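Local coordinates for hypothetical protein (Bacteroides caccae, PDB 4M8R), which is of unknown function but joins an N-terminal Ig-like domain to a larger domain resembling a WD40 beta-propeller, at residues I11-A16 against D36-G41. Numbering follows the deposited sequence.
Sequences ILVTNA and DGFQEG
Val13 sets one methyl squarely on the Phe38 ring: CG1 lies 3.9 Å from the ring centroid and only 4° off its normal, a CH-pi contact centred over the face. The near-equal approach to the ring atoms agrees with this, CG1 being 4.1 Å from both CG and CD1 of Phe38. A chi1 of -70° at Val13 turns CG1 anti to its own carbonyl carbon, and the same methyl also rests on the backbone of 36-41, 3.6 Å from Gly37 C. Phe38 leaves the backbone pointing away from 11-16, yet its ring comes back to present a face to Val13 CG1.

Beside this pair, Thr14 and Asp36 form an antiparallel hydrogen-bonded pair. Thr14 N donates to Asp36 O at 3.1 Å and Asp36 N to Thr14 O at 2.9 Å, the latter with 167° at the hydrogen. The bridge ties 11-16 to the end of strand 30-36 in the Ig-like domain, just before the chain turns at Asn15 toward strand 16-18. On the face shared by Thr14 and Asp36 the two side chains cross at about a right angle, with Thr14 OG1 3.7 Å from Asp36 CB. On the apolar side, Leu94 of strand 88-96 touches both Val13 and Phe38, while Met101 of strand 99-108 packs against Val13.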
loop_
_atom_site.group_PDB
_atom_site.type_symbol
_atom_site.label_atom_id
_atom_site.label_comp_id
_atom_site.label_asym_id
_atom_site.label_seq_id
_atom_site.Cartn_x
_atom_site.Cartn_y
_atom_site.Cartn_z
ATOM N N ILE A 11 -29.231 -33.118 8.948
ATOM C CA ILE A 11 -27.874 -33.631 9.157
ATOM C C ILE A 11 -27.450 -34.305 7.856
ATOM O O ILE A 11 -28.133 -35.208 7.378
ATOM C CB ILE A 11 -27.815 -34.665 10.302
ATOM C CG1 ILE A 11 -28.332 -34.059 11.613
ATOM C CG2 ILE A 11 -26.392 -35.177 10.484
ATOM C CD1 ILE A 11 -28.778 -35.091 12.629
ATOM N N LEU A 12 -26.332 -33.876 7.284
ATOM C CA LEU A 12 -25.934 -34.341 5.955
ATOM C C LEU A 12 -25.477 -35.800 5.955
ATOM O O LEU A 12 -25.883 -36.585 5.095
ATOM C CB LEU A 12 -24.829 -33.452 5.381
ATOM C CG LEU A 12 -25.156 -31.961 5.230
ATOM C CD1 LEU A 12 -24.011 -31.239 4.539
ATOM C CD2 LEU A 12 -26.455 -31.747 4.467
ATOM N N VAL A 13 -24.626 -36.150 6.914
ATOM C CA VAL A 13 -24.065 -37.494 7.004
ATOM C C VAL A 13 -23.937 -37.910 8.461
ATOM O O VAL A 13 -23.686 -37.083 9.337
ATOM C CB VAL A 13 -22.683 -37.601 6.307
ATOM C CG1 VAL A 13 -22.826 -37.505 4.793
ATOM C CG2 VAL A 13 -21.718 -36.536 6.812
ATOM N N THR A 14 -24.103 -39.204 8.704
ATOM C CA THR A 14 -24.067 -39.755 10.050
ATOM C C THR A 14 -22.801 -40.577 10.251
ATOM O O THR A 14 -22.181 -41.018 9.275
ATOM C CB THR A 14 -25.290 -40.645 10.279
ATOM O OG1 THR A 14 -25.484 -41.477 9.127
ATOM C CG2 THR A 14 -26.529 -39.787 10.498
ATOM N N ASN A 15 -22.418 -40.768 11.517
ATOM C CA ASN A 15 -21.202 -41.509 11.875
ATOM C C ASN A 15 -19.992 -41.028 11.083
ATOM O O ASN A 15 -19.175 -41.830 10.628
ATOM C CB ASN A 15 -21.403 -43.003 11.641
ATOM C CG ASN A 15 -22.659 -43.522 12.290
ATOM O OD1 ASN A 15 -23.580 -43.968 11.609
ATOM N ND2 ASN A 15 -22.717 -43.443 13.615
ATOM N N ALA A 16 -19.889 -39.712 10.923
ATOM C CA ALA A 16 -18.897 -39.122 10.041
ATOM C C ALA A 16 -17.720 -38.543 10.803
ATOM O O ALA A 16 -17.789 -38.312 12.005
ATOM C CB ALA A 16 -19.543 -38.044 9.185
ATOM N N ASP A 36 -21.830 -42.059 6.589
ATOM C CA ASP A 36 -22.918 -42.657 5.817
ATOM C C ASP A 36 -23.805 -41.555 5.255
ATOM O O ASP A 36 -24.177 -40.635 5.979
ATOM C CB ASP A 36 -23.750 -43.589 6.703
ATOM C CG ASP A 36 -22.922 -44.708 7.324
ATOM O OD1 ASP A 36 -21.986 -45.208 6.661
ATOM O OD2 ASP A 36 -23.215 -45.096 8.479
ATOM N N GLY A 37 -24.119 -41.639 3.966
ATOM C CA GLY A 37 -25.058 -40.709 3.332
ATOM C C GLY A 37 -24.458 -39.681 2.385
ATOM O O GLY A 37 -25.118 -38.704 2.042
ATOM N N PHE A 38 -23.222 -39.890 1.942
ATOM C CA PHE A 38 -22.636 -39.011 0.932
ATOM C C PHE A 38 -23.397 -39.125 -0.382
ATOM O O PHE A 38 -24.028 -40.150 -0.656
ATOM C CB PHE A 38 -21.156 -39.326 0.722
ATOM C CG PHE A 38 -20.300 -38.979 1.904
ATOM C CD1 PHE A 38 -19.804 -37.692 2.064
ATOM C CD2 PHE A 38 -20.002 -39.933 2.863
ATOM C CE1 PHE A 38 -19.018 -37.371 3.158
ATOM C CE2 PHE A 38 -19.217 -39.616 3.955
ATOM C CZ PHE A 38 -18.724 -38.337 4.105
ATOM N N GLN A 39 -23.333 -38.065 -1.187
ATOM C CA GLN A 39 -24.097 -37.985 -2.430
ATOM C C GLN A 39 -23.240 -37.459 -3.572
ATOM O O GLN A 39 -22.264 -36.746 -3.346
ATOM C CB GLN A 39 -25.312 -37.082 -2.242
ATOM C CG GLN A 39 -26.237 -37.522 -1.120
ATOM C CD GLN A 39 -27.574 -36.799 -1.130
ATOM O OE1 GLN A 39 -27.819 -35.924 -1.959
ATOM N NE2 GLN A 39 -28.452 -37.172 -0.204
ATOM N N GLU A 40 -23.609 -37.824 -4.800
ATOM C CA GLU A 40 -22.943 -37.305 -5.992
ATOM C C GLU A 40 -23.055 -35.791 -5.980
ATOM O O GLU A 40 -24.148 -35.245 -5.814
ATOM C CB GLU A 40 -23.601 -37.824 -7.274
ATOM C CG GLU A 40 -23.439 -39.313 -7.545
ATOM C CD GLU A 40 -24.339 -39.797 -8.676
ATOM O OE1 GLU A 40 -24.473 -39.076 -9.692
ATOM O OE2 GLU A 40 -24.917 -40.901 -8.551
ATOM N N GLY A 41 -21.927 -35.116 -6.135
ATOM C CA GLY A 41 -21.922 -33.662 -6.178
ATOM C C GLY A 41 -21.572 -33.005 -4.858
ATOM O O GLY A 41 -21.350 -31.797 -4.827
#